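Local coordinates for glutathione synthetase-like effector 30 (Gpa-GSS30-apo) (Globodera pallida, PDB 5OET), which is a plant-parasitic nematode effector that resembles glutathione synthetase, the ATP-dependent ligase that joins glycine to gamma-glutamylcysteine, and probably evolved from that housekeeping enzyme, at residues A[89-94]-A[455-460]; A[52-57]-A[201-206]; A[114-119]-A[341-346]. All coordinates share one frame; numbering follows the deposited sequence.

Contact 1. Residues A[89-94]-A[455-460]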
# COMPACT_ATOMS: atom_id res chain seq x y z
N LEU A 89 -11.07 -10.38 0.77
CA LEU A 89 -11.92 -9.40 0.12
C LEU A 89 -12.87 -10.08 -0.85
O LEU A 89 -12.62 -11.19 -1.34
CB LEU A 89 -11.05 -8.39 -0.64
CG LEU A 89 -10.07 -8.95 -1.71
CD1 LEU A 89 -10.64 -8.84 -3.11
CD2 LEU A 89 -8.71 -8.26 -1.68
N SER A 90 -13.99 -9.43 -1.11
CA SER A 90 -14.87 -9.86 -2.17
C SER A 90 -14.29 -9.25 -3.43
O SER A 90 -13.72 -8.14 -3.38
CB SER A 90 -16.29 -9.37 -1.93
OG SER A 90 -16.30 -7.96 -1.86
N LEU A 91 -14.41 -9.96 -4.55
CA LEU A 91 -13.82 -9.50 -5.80
C LEU A 91 -14.53 -8.25 -6.33
O LEU A 91 -13.88 -7.32 -6.84
CB LEU A 91 -13.87 -10.61 -6.85
CG LEU A 91 -13.13 -10.37 -8.18
CD1 LEU A 91 -11.67 -10.03 -8.01
CD2 LEU A 91 -13.23 -11.59 -9.07
N TYR A 92 -15.85 -8.24 -6.19
CA TYR A 92 -16.68 -7.19 -6.70
C TYR A 92 -17.56 -6.70 -5.57
O TYR A 92 -17.79 -7.42 -4.58
CB TYR A 92 -17.54 -7.69 -7.87
CG TYR A 92 -16.76 -7.88 -9.15
CD1 TYR A 92 -16.31 -6.78 -9.87
CD2 TYR A 92 -16.43 -9.16 -9.62
CE1 TYR A 92 -15.57 -6.93 -11.02
CE2 TYR A 92 -15.68 -9.33 -10.80
CZ TYR A 92 -15.25 -8.20 -11.49
OH TYR A 92 -14.52 -8.31 -12.66
N PRO A 93 -18.04 -5.45 -5.68
CA PRO A 93 -18.88 -4.93 -4.61
C PRO A 93 -20.23 -5.64 -4.62
O PRO A 93 -20.75 -5.95 -5.68
CB PRO A 93 -19.00 -3.44 -4.93
CG PRO A 93 -18.63 -3.29 -6.35
CD PRO A 93 -17.83 -4.48 -6.76
N SER A 94 -20.74 -5.96 -3.44
CA SER A 94 -22.00 -6.70 -3.31
C SER A 94 -23.14 -5.70 -3.46
O SER A 94 -23.02 -4.56 -3.01
CB SER A 94 -22.10 -7.40 -1.96
OG SER A 94 -21.18 -8.49 -1.88
N LYS A 455 -24.83 -13.01 -4.15
CA LYS A 455 -23.76 -13.82 -4.74
C LYS A 455 -22.53 -12.93 -4.98
O LYS A 455 -22.66 -11.78 -5.44
CB LYS A 455 -24.23 -14.43 -6.06
CG LYS A 455 -25.33 -15.48 -5.97
CD LYS A 455 -24.79 -16.92 -6.01
CE LYS A 455 -25.77 -17.91 -6.67
NZ LYS A 455 -26.67 -18.62 -5.72
N ASN A 456 -21.35 -13.45 -4.67
CA ASN A 456 -20.10 -12.75 -4.91
C ASN A 456 -18.97 -13.77 -4.94
O ASN A 456 -19.19 -14.98 -4.70
CB ASN A 456 -19.87 -11.71 -3.81
CG ASN A 456 -19.18 -10.45 -4.32
OD1 ASN A 456 -18.25 -10.53 -5.13
ND2 ASN A 456 -19.62 -9.29 -3.86
N HIS A 457 -17.76 -13.30 -5.25
CA HIS A 457 -16.58 -14.15 -5.24
C HIS A 457 -15.63 -13.72 -4.13
O HIS A 457 -15.44 -12.53 -3.90
CB HIS A 457 -15.87 -14.06 -6.60
CG HIS A 457 -16.81 -14.07 -7.75
ND1 HIS A 457 -17.47 -15.21 -8.16
CD2 HIS A 457 -17.23 -13.08 -8.58
CE1 HIS A 457 -18.25 -14.92 -9.18
NE2 HIS A 457 -18.14 -13.63 -9.45
N PHE A 458 -15.01 -14.68 -3.46
CA PHE A 458 -14.17 -14.42 -2.28
C PHE A 458 -12.70 -14.72 -2.56
O PHE A 458 -12.36 -15.83 -2.95
CB PHE A 458 -14.66 -15.31 -1.13
CG PHE A 458 -15.87 -14.81 -0.40
CD1 PHE A 458 -16.66 -13.75 -0.87
CD2 PHE A 458 -16.23 -15.43 0.81
CE1 PHE A 458 -17.76 -13.32 -0.14
CE2 PHE A 458 -17.33 -14.99 1.54
CZ PHE A 458 -18.10 -13.94 1.06
N VAL A 459 -11.83 -13.75 -2.33
CA VAL A 459 -10.40 -13.89 -2.63
C VAL A 459 -9.63 -13.98 -1.33
O VAL A 459 -9.67 -13.07 -0.54
CB VAL A 459 -9.91 -12.66 -3.40
CG1 VAL A 459 -8.45 -12.82 -3.81
CG2 VAL A 459 -10.81 -12.44 -4.60
N ARG A 460 -8.92 -15.09 -1.13
CA ARG A 460 -8.19 -15.34 0.10
C ARG A 460 -6.73 -15.60 -0.19
O ARG A 460 -6.41 -16.15 -1.24
CB ARG A 460 -8.75 -16.54 0.83
CG ARG A 460 -9.88 -16.19 1.78
CD ARG A 460 -10.55 -17.44 2.32
NE ARG A 460 -11.89 -17.67 1.76
CZ ARG A 460 -12.60 -18.80 1.85
NH1 ARG A 460 -12.12 -19.88 2.48
NH2 ARG A 460 -13.82 -18.86 1.31
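The carboxamide of Asn456 reaches across to the backbone turn at Tyr92 and the hydroxyl of Ser94, and it carries most of the polar side-chain contact here. Its ND2 donates to Tyr92 O at 2.7 Å and to Ser94 OG at 2.6 Å. Both acceptors lie close to the amide plane, so the two N-H bonds are each used and the amide's rotation is fixed. The carbonyl of Tyr92 is approached from above its plane, well off either lone pair. On the other branch, OD1 accepts a hydrogen bond from His457 N, in the carbonyl plane on a lone pair, and a weak one from Tyr92 N. Asp520 of strand 517-524 is a second partner of Ser94 OG.

Further along, the segments pair as antiparallel strands of the large mixed sheet, 83-90 beside 454-459, in what is probably the ATP-grasp-type fold of eukaryotic glutathione synthetases. Leu89 and Val459 form a hydrogen-bonded pair: Val459 N to Leu89 O is 2.9 Å, while the return bond from Leu89 N is weak. Ser90 and Phe458 make the following non-hydrogen-bonded pair. Leu91 N then bonds His457 O at 2.8 Å as segment 89-94 leaves its strand.

The side chains of Leu89 and Val459 lie alongside each other and point the same way, with Leu89 CD1 3.9 Å from Val459 CB. CG2 of Val459, anti to its carbonyl carbon, also reaches Leu91 CB. Helix 44-59 packs against this face, with Leu47 touching Leu91 and His457. The Tyr92 and His457 rings meet edge to edge, their side chains crossing at a slant, with Tyr92 CD2 4.1 Å from His457 CD2. The imidazole is held from elsewhere, its ND1 being hydrogen-bonded to Asn468 N.

Contact 2. Residues A[52-57]-A[201-206]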
# COMPACT_ATOMS: atom_id res chain seq x y z
N LEU A 52 -6.16 -12.31 -8.87
CA LEU A 52 -4.75 -12.02 -8.66
C LEU A 52 -4.47 -10.52 -8.77
O LEU A 52 -3.70 -9.98 -8.00
CB LEU A 52 -3.87 -12.78 -9.64
CG LEU A 52 -3.91 -14.29 -9.47
CD1 LEU A 52 -3.10 -14.94 -10.58
CD2 LEU A 52 -3.40 -14.75 -8.11
N ASP A 53 -5.12 -9.88 -9.73
CA ASP A 53 -5.07 -8.44 -9.92
C ASP A 53 -5.57 -7.70 -8.70
O ASP A 53 -4.94 -6.77 -8.24
CB ASP A 53 -5.88 -8.03 -11.15
CG ASP A 53 -6.14 -6.52 -11.21
OD1 ASP A 53 -6.98 -6.01 -10.42
OD2 ASP A 53 -5.53 -5.82 -12.05
N ALA A 54 -6.74 -8.08 -8.21
CA ALA A 54 -7.33 -7.44 -7.03
C ALA A 54 -6.40 -7.59 -5.85
O ALA A 54 -6.06 -6.61 -5.19
CB ALA A 54 -8.69 -8.04 -6.70
N LYS A 55 -5.97 -8.82 -5.61
CA LYS A 55 -5.05 -9.14 -4.53
C LYS A 55 -3.74 -8.33 -4.66
O LYS A 55 -3.29 -7.76 -3.69
CB LYS A 55 -4.81 -10.67 -4.43
CG LYS A 55 -3.37 -11.14 -4.29
CD LYS A 55 -3.13 -12.47 -4.99
CE LYS A 55 -1.89 -12.42 -5.89
NZ LYS A 55 -0.62 -12.19 -5.18
N ASP A 56 -3.15 -8.26 -5.85
CA ASP A 56 -1.93 -7.47 -6.04
C ASP A 56 -2.13 -5.97 -5.89
O ASP A 56 -1.20 -5.29 -5.51
CB ASP A 56 -1.27 -7.79 -7.38
CG ASP A 56 -0.58 -9.15 -7.38
OD1 ASP A 56 -0.38 -9.70 -6.27
OD2 ASP A 56 -0.24 -9.67 -8.48
N TRP A 57 -3.31 -5.46 -6.18
CA TRP A 57 -3.64 -4.07 -5.87
C TRP A 57 -3.70 -3.84 -4.34
O TRP A 57 -3.21 -2.81 -3.86
CB TRP A 57 -4.96 -3.66 -6.50
CG TRP A 57 -5.19 -2.21 -6.53
CD1 TRP A 57 -4.95 -1.36 -7.57
CD2 TRP A 57 -5.72 -1.41 -5.48
NE1 TRP A 57 -5.28 -0.07 -7.23
CE2 TRP A 57 -5.77 -0.08 -5.95
CE3 TRP A 57 -6.17 -1.69 -4.18
CZ2 TRP A 57 -6.25 0.96 -5.18
CZ3 TRP A 57 -6.62 -0.66 -3.41
CH2 TRP A 57 -6.66 0.66 -3.91
N SER A 201 -12.87 0.59 -0.85
CA SER A 201 -13.74 1.45 -1.65
C SER A 201 -13.08 1.74 -2.99
O SER A 201 -13.69 1.51 -4.03
CB SER A 201 -14.04 2.73 -0.86
OG SER A 201 -15.00 3.54 -1.47
N ARG A 202 -11.83 2.17 -2.97
CA ARG A 202 -11.06 2.40 -4.21
C ARG A 202 -10.79 1.12 -5.01
O ARG A 202 -10.81 1.16 -6.25
CB ARG A 202 -9.71 3.12 -3.93
CG ARG A 202 -9.85 4.62 -3.63
CD ARG A 202 -8.54 5.39 -3.72
NE ARG A 202 -7.57 4.88 -2.73
CZ ARG A 202 -6.29 4.56 -2.96
NH1 ARG A 202 -5.72 4.73 -4.18
NH2 ARG A 202 -5.55 4.09 -1.94
N LEU A 203 -10.52 0.02 -4.32
CA LEU A 203 -10.28 -1.26 -4.98
C LEU A 203 -11.45 -1.65 -5.86
O LEU A 203 -11.28 -1.98 -7.02
CB LEU A 203 -10.03 -2.39 -3.97
CG LEU A 203 -9.79 -3.79 -4.56
CD1 LEU A 203 -8.79 -3.77 -5.71
CD2 LEU A 203 -9.35 -4.75 -3.46
N HIS A 204 -12.64 -1.59 -5.27
CA HIS A 204 -13.85 -2.03 -5.94
C HIS A 204 -14.34 -1.08 -7.01
O HIS A 204 -14.94 -1.53 -7.97
CB HIS A 204 -14.96 -2.30 -4.93
CG HIS A 204 -14.80 -3.58 -4.19
ND1 HIS A 204 -15.56 -3.90 -3.09
CD2 HIS A 204 -13.96 -4.62 -4.38
CE1 HIS A 204 -15.20 -5.09 -2.65
NE2 HIS A 204 -14.23 -5.55 -3.41
N ARG A 205 -14.10 0.22 -6.85
CA ARG A 205 -14.44 1.16 -7.92
C ARG A 205 -13.59 0.86 -9.17
O ARG A 205 -14.06 0.98 -10.30
CB ARG A 205 -14.24 2.60 -7.47
CG ARG A 205 -14.83 3.66 -8.41
CD ARG A 205 -14.43 5.09 -8.04
NE ARG A 205 -14.53 5.31 -6.59
CZ ARG A 205 -15.63 5.66 -5.93
NH1 ARG A 205 -16.79 5.89 -6.56
NH2 ARG A 205 -15.57 5.79 -4.60
N ARG A 206 -12.36 0.42 -8.93
CA ARG A 206 -11.43 0.08 -9.96
C ARG A 206 -11.82 -1.21 -10.69
O ARG A 206 -11.81 -1.25 -11.91
CB ARG A 206 -10.02 -0.02 -9.36
CG ARG A 206 -8.90 -0.24 -10.36
CD ARG A 206 -7.57 -0.52 -9.66
NE ARG A 206 -6.72 -1.29 -10.57
CZ ARG A 206 -6.65 -2.62 -10.64
NH1 ARG A 206 -7.34 -3.42 -9.81
NH2 ARG A 206 -5.84 -3.16 -11.55
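Both oxygens of the Asp53 carboxylate are gripped end-on by the guanidinium of Arg206. NH1 bonds OD1 and NH2 bonds OD2, each at 2.7 Å, and each oxygen offers its syn lone pair. The two flat groups are almost coplanar, 8° apart, and the N-H bonds are nearly straight, so this twofold salt bridge locks the rotation of both ends. The side chains come from opposite directions: Asp53 has CG anti to its backbone N (chi1 166°), and the Arg206 chain runs extended from CG to NE to meet it. Glu270 of the second subunit takes the remaining NE in a salt bridge, so Arg206 probably has its positive charge balanced from two sides.

Trp57 fills the space between the helices. The Arg206 chain slides past the indole in the reverse sense, with CD 3.4 Å from NE1 and the guanidinium face over CD1, its plane 22° from the ring. Leu203 covers a face of the six-membered ring: its CA sits 4.2 Å from that ring's centroid in a CH-pi contact, and CD1 packs 3.7 Å from Trp57 CE3. The same methyl lies 4.4 Å from Ala54 CB. Arg202, bent at its third torsion, crosses Trp57 at about a right angle; Trp57 points CH2 at the centre of one face of the Arg202 guanidinium, the planes steeply inclined to each other.

His267 of the second subunit meets Trp57 edge-to-face, and Arg263 of that subunit forms a salt bridge with Asp56. The segments 52-57 and 201-206 run roughly antiparallel, their axes 10.7 Å apart at closest approach, in a helix pair that lies at the dimer interface.

Contact 3. Residues A[114-119]-A[341-346]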
# COMPACT_ATOMS: atom_id res chain seq x y z
N LEU A 114 -27.41 9.92 20.84
CA LEU A 114 -28.04 9.10 21.89
C LEU A 114 -27.03 8.46 22.85
O LEU A 114 -27.20 8.50 24.05
CB LEU A 114 -28.90 8.01 21.25
CG LEU A 114 -29.42 6.90 22.16
CD1 LEU A 114 -30.31 7.48 23.24
CD2 LEU A 114 -30.18 5.86 21.37
N TYR A 115 -25.98 7.84 22.31
CA TYR A 115 -24.99 7.18 23.14
C TYR A 115 -24.08 8.19 23.86
O TYR A 115 -23.63 7.92 24.97
CB TYR A 115 -24.16 6.20 22.31
CG TYR A 115 -24.91 4.94 22.01
CD1 TYR A 115 -24.97 3.92 22.93
CD2 TYR A 115 -25.59 4.79 20.82
CE1 TYR A 115 -25.68 2.77 22.67
CE2 TYR A 115 -26.32 3.65 20.54
CZ TYR A 115 -26.36 2.64 21.46
OH TYR A 115 -27.08 1.52 21.15
N PHE A 116 -23.83 9.34 23.24
CA PHE A 116 -23.09 10.40 23.89
C PHE A 116 -23.81 10.90 25.13
O PHE A 116 -23.22 11.00 26.18
CB PHE A 116 -22.83 11.56 22.93
CG PHE A 116 -22.14 12.73 23.57
CD1 PHE A 116 -20.91 12.56 24.16
CD2 PHE A 116 -22.74 13.98 23.62
CE1 PHE A 116 -20.27 13.62 24.79
CE2 PHE A 116 -22.11 15.05 24.22
CZ PHE A 116 -20.87 14.87 24.81
N ARG A 117 -25.09 11.20 25.00
CA ARG A 117 -25.93 11.73 26.09
C ARG A 117 -26.22 10.71 27.18
O ARG A 117 -26.27 11.06 28.36
CB ARG A 117 -27.23 12.26 25.52
CG ARG A 117 -27.04 13.51 24.69
CD ARG A 117 -28.32 13.94 23.98
NE ARG A 117 -28.05 14.98 22.99
CZ ARG A 117 -28.97 15.57 22.22
NH1 ARG A 117 -30.26 15.25 22.31
NH2 ARG A 117 -28.60 16.51 21.35
N ALA A 118 -26.40 9.46 26.80
CA ALA A 118 -26.45 8.36 27.77
C ALA A 118 -25.14 8.22 28.55
O ALA A 118 -25.16 7.90 29.72
CB ALA A 118 -26.76 7.07 27.07
N SER A 119 -24.02 8.44 27.87
CA SER A 119 -22.69 8.40 28.50
C SER A 119 -22.40 9.56 29.45
O SER A 119 -21.59 9.42 30.36
CB SER A 119 -21.61 8.30 27.42
OG SER A 119 -21.81 7.13 26.65
N TYR A 341 -13.54 5.69 29.43
CA TYR A 341 -14.04 4.36 29.80
C TYR A 341 -15.54 4.27 30.01
O TYR A 341 -16.13 3.24 29.70
CB TYR A 341 -13.29 3.78 31.02
CG TYR A 341 -12.31 2.73 30.61
CD1 TYR A 341 -12.74 1.45 30.30
CD2 TYR A 341 -10.94 3.01 30.50
CE1 TYR A 341 -11.85 0.47 29.89
CE2 TYR A 341 -10.03 2.03 30.10
CZ TYR A 341 -10.50 0.76 29.80
OH TYR A 341 -9.64 -0.25 29.41
N ILE A 342 -16.16 5.35 30.49
CA ILE A 342 -17.63 5.43 30.66
C ILE A 342 -18.42 4.95 29.43
O ILE A 342 -19.51 4.39 29.57
CB ILE A 342 -18.09 6.85 31.09
CG1 ILE A 342 -19.57 6.88 31.46
CG2 ILE A 342 -17.84 7.88 30.00
CD1 ILE A 342 -19.93 6.01 32.63
N PHE A 343 -17.85 5.16 28.24
CA PHE A 343 -18.51 4.77 27.00
C PHE A 343 -18.58 3.27 26.81
O PHE A 343 -19.50 2.79 26.14
CB PHE A 343 -17.84 5.42 25.80
CG PHE A 343 -18.21 6.86 25.62
CD1 PHE A 343 -17.70 7.81 26.47
CD2 PHE A 343 -19.07 7.25 24.64
CE1 PHE A 343 -18.02 9.14 26.32
CE2 PHE A 343 -19.39 8.58 24.48
CZ PHE A 343 -18.87 9.53 25.32
N ALA A 344 -17.63 2.54 27.39
CA ALA A 344 -17.70 1.08 27.39
C ALA A 344 -18.94 0.55 28.12
O ALA A 344 -19.49 -0.48 27.72
CB ALA A 344 -16.45 0.48 28.02
N LEU A 345 -19.36 1.25 29.18
CA LEU A 345 -20.60 0.93 29.89
C LEU A 345 -21.86 1.24 29.04
O LEU A 345 -22.84 0.48 29.06
CB LEU A 345 -20.63 1.67 31.24
CG LEU A 345 -21.68 1.27 32.27
CD1 LEU A 345 -21.56 -0.19 32.66
CD2 LEU A 345 -21.56 2.15 33.51
N SER A 346 -21.83 2.33 28.28
CA SER A 346 -22.98 2.67 27.42
C SER A 346 -23.04 1.88 26.11
O SER A 346 -23.97 2.09 25.33
CB SER A 346 -23.00 4.18 27.12
OG SER A 346 -22.12 4.53 26.07
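Ser119, on the last turn of helix 98-119, meets Phe343 of the short helix 342-345 and Ser346 just after it, so the contact is a buried helix-to-helix junction in which a long helix end rests on a single weakly bonded turn. Helices 122-127 and 141-150 also pack on this turn, through Ile342 and Leu345.

Polar contacts centre on Ser119 OG. It donates to Tyr115 O at 2.6 Å, a common bond of a helical serine to the carbonyl four residues back. Its first torsion, with OG anti to the carbonyl carbon and beside the backbone N (chi1 -59°), brings the hydroxyl back to that carbonyl. Tyr115 O also accepts a hydrogen bond from Ser119 N, and the two donors arrive from opposite faces of the carbonyl plane. Across the junction, Ser346 OG and Ser119 OG are 2.7 Å apart, a hydrogen-bonding distance.

Aromatic and apolar contacts lie beside this pair. Ser119 CB lies over the face of the Phe343 ring, 3.6 Å from its centroid and 11° off the normal, a CH-pi contact. OG sits over the same ring, nearer the rim. At its edge Phe343 meets Phe116, with CZ 3.8 Å from Phe116 CD1, and the two side chains run at a slant to one another. Phe163 of strand 160-173 touches both rings and ties the junction to the large mixed sheet.

Two contacts set carbon against a backbone carbonyl. Ile342 lies on the helix end, its CG1 3.4 Å from Ser119 O. The Tyr115 ring turns its edge, not its face, to the backbone of Ser346: the carbonyl O lies near the ring plane, 3.2 Å from CD1.

In the fold
Contacts 1 and 2 lie side by side, their centres 11 Å apart, and touch where His204 of helix 196-210 reaches Ser90 O and where Ala54 packs on Leu91. Together they lay helices 44-59 and 196-210 against one face of the large mixed sheet, with contact 2 also facing the second subunit. Contact 3 is about 35 Å from contact 1 and 37 Å from contact 2, centre to centre, on the opposite side of the chain's centre. Along the chain the segments come as 52-57, 89-94, 114-119, 201-206, 341-346 and 455-460, so contact 2 crosses both others, and distant parts of the sequence interleave in what is probably the ATP-grasp-type fold of eukaryotic glutathione synthetases.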